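Local coordinates for protein ribose-phosphate pyrophosphokinase (Thermus thermophilus, PDB 5T3O) that probably makes phosphoribosyl pyrophosphate by transferring the pyrophosphoryl group of ATP to the 1-hydroxyl of ribose 5-phosphate, a magnesium-dependent step of nucleotide biosynthesis, at residues L2-G7 and F52-F57; A81-V86 and G118-L123. All blocks are in the same frame, centred on the assembly; numbering follows the deposited sequence.

Contact 1: L2-G7 and F52-F57; sequences LLIFSG and FIVQSF
Strands 2-6 and 50-54 run parallel at one margin of the five-stranded sheet in the N-terminal phosphoribosyltransferase-like domain, and Ile4, Phe5 and Ser6 pair with Phe52, Ile53 and Val54. The ladder starts with Phe52 N to Leu3 O, passes through Phe5 N to Phe52 O and Val54 N to Phe5 O (2.8 Å), and finishes with Gly7 N on Val54 O, almost straight at 170°. On the face shared by Ile4, Phe52 and Val54, CG1 of Ile4 lies anti to the backbone N (chi1 169°), which carries CD1 across to Val54 CG2 at 3.5 Å. Leu2 crosses the Phe52 side chain at about a right angle, its CD2 4.0 Å from Phe52 CD1. Farther along, Ser6 OG donates to Gly7 O at 2.9 Å and accepts a hydrogen bond from a water 2.6 Å away that also donates to Val54 O. Replacing Ser6 with an alanine would probably cost that water one of its two acceptors and Gly7 O its hydroxyl donor. Gln55 OE1, hydrogen-bonded to Ser9, lies 3.2 Å from Gly7 CA. Val54 O thus accepts from the Gly7 amide and the water, linking the strand ends beside the apolar Ile4-Val54 pair.

Contact 2: A81-V86 and G118-L123; sequences ARVTAV and GADRVL
Asp120 turns its side chain toward strand 82-87 and meets the backbone of Val83 twice. Asp120 OD2 takes the N-H of Val83 N at 2.9 Å on the anti side of the carboxylate, 18° out of the plane, while Asp120 N donates to Val83 O at 2.9 Å; Arg121 N adds a weak bond to the same oxygen. Arg82 crosses Asp120 obliquely, laying CG 3.7 Å from OD2, but its guanidinium goes instead to Asp50 and to Glu48 of a second subunit. Next in the ladder, Thr84 and Arg121 lie side by side, pointing the same way. With its CG wedged between backbone N and carbonyl carbon (chi1 43°), Arg121 runs its methylenes along the threonine, and Thr84 OG1 comes to 3.0 Å from CG. The two guanidinium planes stand 72° apart, with Arg121 NE over a face of the Arg82 group and 4.0 Å from Arg82 NH2. A water accepts from Arg82 NH2 and, weakly, from Arg121 NE; Arg121 also forms a salt bridge with Asp141 and, through NH2, a hydrogen bond to Ser79 of the second subunit. Val86 and Leu123 also lie alongside each other, Val86 CG2 4.2 Å from Leu123 CB. Gly118, the C-prime residue of a Schellman motif, ends helix 106-117; the contact pairs the two strands of the beta-alpha-beta unit built round that helix. Helix 286-298 packs on Arg121 and Leu123, and strand 140-143 lies beyond.

How the contacts relate
From the N terminus, the chain lays down strand 2-6, runs through helix 11-19 and strands 28-32 and 38-42, and returns as strand 50-54, closing contact 1. Helix 61-77 then leads to strand 82-87, from which helix 106-117 carries the chain to strand 121-125 and contact 2. The two closures follow in series, neither nested nor crossed. They are nevertheless joined directly, because strands 50-54 and 82-87 are neighbours in the same parallel sheet: Val86 N probably bonds to Ile53 O, and Gln55 N to Val86 O. Together they span four strands adjacent across the sheet, 2-6, 50-54, 82-87 and 121-125, and helix 286-298 packs on Phe52 of contact 1 and Leu123 of contact 2.

Contact 1: L2-G7 and F52-F57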
ATOM      1  N   LEU A   2     -12.443  26.039   7.685  1.00 52.20           N
ATOM      2  CA  LEU A   2     -13.614  25.135   7.574  1.00 49.80           C
ATOM      3  C   LEU A   2     -14.413  25.444   6.302  1.00 49.06           C
ATOM      4  O   LEU A   2     -15.047  26.496   6.208  1.00 49.30           O
ATOM      5  CB  LEU A   2     -14.527  25.226   8.807  1.00 49.64           C
ATOM      6  CG  LEU A   2     -15.408  24.002   9.147  1.00 50.68           C
ATOM      7  CD1 LEU A   2     -16.302  24.307  10.341  1.00 50.77           C
ATOM      8  CD2 LEU A   2     -16.268  23.495   7.992  1.00 51.23           C
ATOM      9  N   LEU A   3     -14.376  24.519   5.340  1.00 47.26           N
ATOM     10  CA  LEU A   3     -15.167  24.611   4.109  1.00 46.47           C
ATOM     11  C   LEU A   3     -16.151  23.447   4.008  1.00 45.20           C
ATOM     12  O   LEU A   3     -15.864  22.340   4.463  1.00 44.31           O
ATOM     13  CB  LEU A   3     -14.268  24.613   2.878  1.00 47.51           C
ATOM     14  CG  LEU A   3     -13.281  25.766   2.646  1.00 50.50           C
ATOM     15  CD1 LEU A   3     -13.889  27.123   2.983  1.00 49.57           C
ATOM     16  CD2 LEU A   3     -11.978  25.563   3.405  1.00 51.68           C
ATOM     17  N   ILE A   4     -17.308  23.713   3.402  1.00 42.59           N
ATOM     18  CA  ILE A   4     -18.372  22.718   3.249  1.00 41.35           C
ATOM     19  C   ILE A   4     -18.861  22.746   1.795  1.00 38.21           C
ATOM     20  O   ILE A   4     -18.985  23.809   1.187  1.00 35.96           O
ATOM     21  CB  ILE A   4     -19.503  22.911   4.304  1.00 44.03           C
ATOM     22  CG1 ILE A   4     -20.750  22.061   3.997  1.00 45.20           C
ATOM     23  CG2 ILE A   4     -19.892  24.378   4.456  1.00 45.03           C
ATOM     24  CD1 ILE A   4     -20.724  20.685   4.618  1.00 47.31           C
ATOM     25  N   PHE A   5     -19.086  21.554   1.239  1.00 34.55           N
ATOM     26  CA  PHE A   5     -19.511  21.395  -0.152  1.00 31.86           C
ATOM     27  C   PHE A   5     -20.569  20.315  -0.236  1.00 31.37           C
ATOM     28  O   PHE A   5     -20.655  19.449   0.633  1.00 31.14           O
ATOM     29  CB  PHE A   5     -18.333  21.003  -1.043  1.00 31.03           C
ATOM     30  CG  PHE A   5     -17.225  22.009  -1.061  1.00 29.72           C
ATOM     31  CD1 PHE A   5     -17.211  23.031  -2.000  1.00 29.84           C
ATOM     32  CD2 PHE A   5     -16.191  21.939  -0.134  1.00 28.76           C
ATOM     33  CE1 PHE A   5     -16.182  23.964  -2.016  1.00 28.93           C
ATOM     34  CE2 PHE A   5     -15.164  22.867  -0.147  1.00 28.19           C
ATOM     35  CZ  PHE A   5     -15.157  23.877  -1.091  1.00 28.31           C
ATOM     36  N   SER A   6     -21.370  20.381  -1.291  1.00 32.20           N
ATOM     37  CA  SER A   6     -22.410  19.398  -1.543  1.00 33.04           C
ATOM     38  C   SER A   6     -22.254  18.833  -2.946  1.00 33.46           C
ATOM     39  O   SER A   6     -21.830  19.536  -3.869  1.00 33.51           O
ATOM     40  CB  SER A   6     -23.790  20.054  -1.419  1.00 33.36           C
ATOM     41  OG  SER A   6     -24.833  19.107  -1.620  1.00 33.25           O
ATOM     42  N   GLY A   7     -22.613  17.569  -3.114  1.00 35.15           N
ATOM     43  CA  GLY A   7     -22.904  17.057  -4.450  1.00 39.28           C
ATOM     44  C   GLY A   7     -24.303  17.499  -4.872  1.00 41.26           C
ATOM     45  O   GLY A   7     -24.802  18.547  -4.431  1.00 41.72           O
ATOM     46  N   PHE A  52     -15.367  19.326   3.960  1.00 31.76           N
ATOM     47  CA  PHE A  52     -16.424  18.365   4.256  1.00 31.78           C
ATOM     48  C   PHE A  52     -17.318  18.329   3.029  1.00 32.28           C
ATOM     49  O   PHE A  52     -17.742  19.375   2.547  1.00 33.34           O
ATOM     50  CB  PHE A  52     -17.205  18.800   5.495  1.00 31.75           C
ATOM     51  CG  PHE A  52     -16.408  18.722   6.758  1.00 30.62           C
ATOM     52  CD1 PHE A  52     -15.472  19.699   7.062  1.00 30.53           C
ATOM     53  CD2 PHE A  52     -16.574  17.661   7.633  1.00 30.99           C
ATOM     54  CE1 PHE A  52     -14.714  19.619   8.217  1.00 30.55           C
ATOM     55  CE2 PHE A  52     -15.818  17.576   8.792  1.00 30.50           C
ATOM     56  CZ  PHE A  52     -14.889  18.560   9.084  1.00 30.36           C
ATOM     57  N   ILE A  53     -17.539  17.137   2.486  1.00 32.56           N
ATOM     58  CA  ILE A  53     -18.307  16.987   1.255  1.00 32.78           C
ATOM     59  C   ILE A  53     -19.511  16.154   1.619  1.00 31.89           C
ATOM     60  O   ILE A  53     -19.346  15.041   2.115  1.00 32.16           O
ATOM     61  CB  ILE A  53     -17.479  16.327   0.128  1.00 32.67           C
ATOM     62  CG1 ILE A  53     -16.283  17.210  -0.233  1.00 32.81           C
ATOM     63  CG2 ILE A  53     -18.336  16.110  -1.115  1.00 32.16           C
ATOM     64  CD1 ILE A  53     -15.152  16.463  -0.911  1.00 33.66           C
ATOM     65  N   VAL A  54     -20.704  16.726   1.401  1.00 32.12           N
ATOM     66  CA  VAL A  54     -21.982  16.097   1.738  1.00 32.43           C
ATOM     67  C   VAL A  54     -22.588  15.396   0.526  1.00 30.75           C
ATOM     68  O   VAL A  54     -22.856  16.021  -0.488  1.00 30.94           O
ATOM     69  CB  VAL A  54     -23.004  17.129   2.280  1.00 33.00           C
ATOM     70  CG1 VAL A  54     -24.314  16.452   2.658  1.00 32.73           C
ATOM     71  CG2 VAL A  54     -22.442  17.842   3.496  1.00 33.33           C
ATOM     72  N   GLN A  55     -22.813  14.097   0.646  1.00 31.94           N
ATOM     73  CA  GLN A  55     -23.496  13.336  -0.395  1.00 33.31           C
ATOM     74  C   GLN A  55     -24.195  12.160   0.228  1.00 34.03           C
ATOM     75  O   GLN A  55     -23.568  11.356   0.899  1.00 34.31           O
ATOM     76  CB  GLN A  55     -22.509  12.818  -1.447  1.00 33.61           C
ATOM     77  CG  GLN A  55     -23.162  12.198  -2.679  1.00 33.17           C
ATOM     78  CD  GLN A  55     -23.437  13.231  -3.751  1.00 33.77           C
ATOM     79  OE1 GLN A  55     -24.073  14.249  -3.496  1.00 35.80           O
ATOM     80  NE2 GLN A  55     -22.934  12.989  -4.948  1.00 34.21           N
ATOM     81  N   SER A  56     -25.496  12.053  -0.009  1.00 36.09           N
ATOM     82  CA  SER A  56     -26.238  10.865   0.369  1.00 36.36           C
ATOM     83  C   SER A  56     -26.381   9.969  -0.841  1.00 34.84           C
ATOM     84  O   SER A  56     -26.330  10.432  -1.977  1.00 36.56           O
ATOM     85  CB  SER A  56     -27.608  11.245   0.911  1.00 38.05           C
ATOM     86  OG  SER A  56     -27.453  12.019   2.080  1.00 39.53           O
ATOM     87  N   PHE A  57     -26.581   8.687  -0.578  1.00 34.31           N
ATOM     88  CA  PHE A  57     -26.702   7.678  -1.618  1.00 36.33           C
ATOM     89  C   PHE A  57     -28.190   7.524  -2.009  1.00 35.74           C
ATOM     90  O   PHE A  57     -28.835   6.540  -1.666  1.00 33.59           O
ATOM     91  CB  PHE A  57     -26.109   6.347  -1.129  1.00 36.56           C
ATOM     92  CG  PHE A  57     -24.595   6.295  -1.147  1.00 38.50           C
ATOM     93  CD1 PHE A  57     -23.830   7.193  -0.404  1.00 38.23           C
ATOM     94  CD2 PHE A  57     -23.928   5.324  -1.896  1.00 38.95           C
ATOM     95  CE1 PHE A  57     -22.442   7.130  -0.427  1.00 39.96           C
ATOM     96  CE2 PHE A  57     -22.541   5.262  -1.911  1.00 39.57           C
ATOM     97  CZ  PHE A  57     -21.799   6.162  -1.176  1.00 38.62           C
TER
HETATM   98  O   HOH W   1     -25.587  16.695  -0.965  1.00 30.41           O

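Contact 2: A81-V86 and G118-L123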
ATOM      1  N   ALA A  81      -6.014  20.068   3.332  1.00 28.08           N
ATOM      2  CA  ALA A  81      -5.291  19.493   4.458  1.00 27.89           C
ATOM      3  C   ALA A  81      -5.980  18.227   4.948  1.00 27.39           C
ATOM      4  O   ALA A  81      -5.323  17.298   5.384  1.00 26.68           O
ATOM      5  CB  ALA A  81      -5.179  20.507   5.600  1.00 27.76           C
ATOM      6  N   ARG A  82      -7.310  18.212   4.887  1.00 27.63           N
ATOM      7  CA  ARG A  82      -8.100  17.072   5.316  1.00 27.71           C
ATOM      8  C   ARG A  82      -9.428  17.040   4.564  1.00 27.92           C
ATOM      9  O   ARG A  82      -9.991  18.089   4.259  1.00 27.20           O
ATOM     10  CB  ARG A  82      -8.338  17.156   6.824  1.00 29.12           C
ATOM     11  CG  ARG A  82      -9.044  15.946   7.407  1.00 30.05           C
ATOM     12  CD  ARG A  82      -8.957  15.897   8.925  1.00 31.66           C
ATOM     13  NE  ARG A  82      -9.774  16.918   9.598  1.00 32.58           N
ATOM     14  CZ  ARG A  82      -9.972  16.966  10.918  1.00 34.15           C
ATOM     15  NH1 ARG A  82     -10.726  17.931  11.440  1.00 34.46           N
ATOM     16  NH2 ARG A  82      -9.430  16.051  11.730  1.00 34.80           N
ATOM     17  N   VAL A  83      -9.923  15.846   4.239  1.00 26.91           N
ATOM     18  CA  VAL A  83     -11.244  15.748   3.609  1.00 27.17           C
ATOM     19  C   VAL A  83     -12.094  14.666   4.258  1.00 26.20           C
ATOM     20  O   VAL A  83     -11.656  13.537   4.447  1.00 26.86           O
ATOM     21  CB  VAL A  83     -11.227  15.733   2.038  1.00 26.66           C
ATOM     22  CG1 VAL A  83      -9.827  15.719   1.477  1.00 26.83           C
ATOM     23  CG2 VAL A  83     -12.099  14.637   1.423  1.00 26.94           C
ATOM     24  N   THR A  84     -13.304  15.065   4.632  1.00 24.98           N
ATOM     25  CA  THR A  84     -14.261  14.184   5.265  1.00 26.01           C
ATOM     26  C   THR A  84     -15.397  13.952   4.288  1.00 25.56           C
ATOM     27  O   THR A  84     -15.894  14.894   3.684  1.00 26.49           O
ATOM     28  CB  THR A  84     -14.814  14.820   6.551  1.00 27.00           C
ATOM     29  OG1 THR A  84     -13.722  15.131   7.417  1.00 26.83           O
ATOM     30  CG2 THR A  84     -15.794  13.876   7.272  1.00 27.23           C
ATOM     31  N   ALA A  85     -15.774  12.694   4.124  1.00 25.87           N
ATOM     32  CA  ALA A  85     -16.950  12.333   3.367  1.00 26.25           C
ATOM     33  C   ALA A  85     -18.131  12.369   4.331  1.00 26.82           C
ATOM     34  O   ALA A  85     -18.270  11.502   5.193  1.00 25.76           O
ATOM     35  CB  ALA A  85     -16.785  10.950   2.761  1.00 26.69           C
ATOM     36  N   VAL A  86     -18.954  13.403   4.210  1.00 27.44           N
ATOM     37  CA  VAL A  86     -20.188  13.480   4.979  1.00 28.26           C
ATOM     38  C   VAL A  86     -21.268  12.729   4.193  1.00 28.08           C
ATOM     39  O   VAL A  86     -21.785  13.228   3.194  1.00 26.89           O
ATOM     40  CB  VAL A  86     -20.583  14.941   5.249  1.00 28.96           C
ATOM     41  CG1 VAL A  86     -21.903  15.010   6.004  1.00 29.46           C
ATOM     42  CG2 VAL A  86     -19.478  15.638   6.029  1.00 29.02           C
ATOM     43  N   GLY A 118      -9.292   9.289  -1.626  1.00 21.78           N
ATOM     44  CA  GLY A 118      -8.537  10.177  -0.730  1.00 22.46           C
ATOM     45  C   GLY A 118      -9.248  10.661   0.533  1.00 23.37           C
ATOM     46  O   GLY A 118      -8.756  11.585   1.189  1.00 22.71           O
ATOM     47  N   ALA A 119     -10.385  10.057   0.892  1.00 23.57           N
ATOM     48  CA  ALA A 119     -11.126  10.454   2.092  1.00 24.24           C
ATOM     49  C   ALA A 119     -10.300  10.145   3.328  1.00 24.59           C
ATOM     50  O   ALA A 119      -9.802   9.041   3.445  1.00 25.22           O
ATOM     51  CB  ALA A 119     -12.453   9.715   2.174  1.00 24.09           C
ATOM     52  N   ASP A 120     -10.151  11.125   4.223  1.00 25.06           N
ATOM     53  CA  ASP A 120      -9.459  10.938   5.509  1.00 25.88           C
ATOM     54  C   ASP A 120     -10.403  10.479   6.612  1.00 27.13           C
ATOM     55  O   ASP A 120      -9.964   9.851   7.570  1.00 26.47           O
ATOM     56  CB  ASP A 120      -8.783  12.239   5.950  1.00 26.38           C
ATOM     57  CG  ASP A 120      -7.765  12.723   4.956  1.00 26.93           C
ATOM     58  OD1 ASP A 120      -6.884  11.924   4.560  1.00 28.43           O
ATOM     59  OD2 ASP A 120      -7.838  13.897   4.548  1.00 27.71           O
ATOM     60  N   ARG A 121     -11.688  10.815   6.496  1.00 27.88           N
ATOM     61  CA  ARG A 121     -12.696  10.341   7.443  1.00 29.49           C
ATOM     62  C   ARG A 121     -14.106  10.367   6.852  1.00 28.99           C
ATOM     63  O   ARG A 121     -14.360  10.983   5.810  1.00 26.64           O
ATOM     64  CB  ARG A 121     -12.652  11.146   8.765  1.00 30.97           C
ATOM     65  CG  ARG A 121     -12.489  12.645   8.588  1.00 33.27           C
ATOM     66  CD  ARG A 121     -12.749  13.462   9.867  1.00 34.71           C
ATOM     67  NE  ARG A 121     -11.895  13.040  10.970  1.00 35.40           N
ATOM     68  CZ  ARG A 121     -12.233  12.248  11.989  1.00 35.58           C
ATOM     69  NH1 ARG A 121     -13.453  11.744  12.144  1.00 36.24           N
ATOM     70  NH2 ARG A 121     -11.311  11.949  12.882  1.00 36.44           N
ATOM     71  N   VAL A 122     -15.001   9.672   7.542  1.00 28.60           N
ATOM     72  CA  VAL A 122     -16.398   9.614   7.194  1.00 29.98           C
ATOM     73  C   VAL A 122     -17.217  10.141   8.376  1.00 31.81           C
ATOM     74  O   VAL A 122     -16.915   9.848   9.534  1.00 28.99           O
ATOM     75  CB  VAL A 122     -16.811   8.169   6.829  1.00 30.18           C
ATOM     76  CG1 VAL A 122     -18.315   8.055   6.591  1.00 30.43           C
ATOM     77  CG2 VAL A 122     -16.041   7.700   5.599  1.00 29.60           C
ATOM     78  N   LEU A 123     -18.247  10.927   8.050  1.00 33.89           N
ATOM     79  CA  LEU A 123     -19.284  11.336   8.993  1.00 34.56           C
ATOM     80  C   LEU A 123     -20.629  10.833   8.454  1.00 34.74           C
ATOM     81  O   LEU A 123     -21.055  11.232   7.371  1.00 33.63           O
ATOM     82  CB  LEU A 123     -19.300  12.860   9.116  1.00 35.66           C
ATOM     83  CG  LEU A 123     -19.797  13.533  10.405  1.00 37.03           C
ATOM     84  CD1 LEU A 123     -20.383  14.893  10.066  1.00 36.49           C
ATOM     85  CD2 LEU A 123     -20.792  12.714  11.216  1.00 36.95           C
TER
HETATM   86  O   HOH W   2      -8.510  13.226  11.143  1.00 38.95           O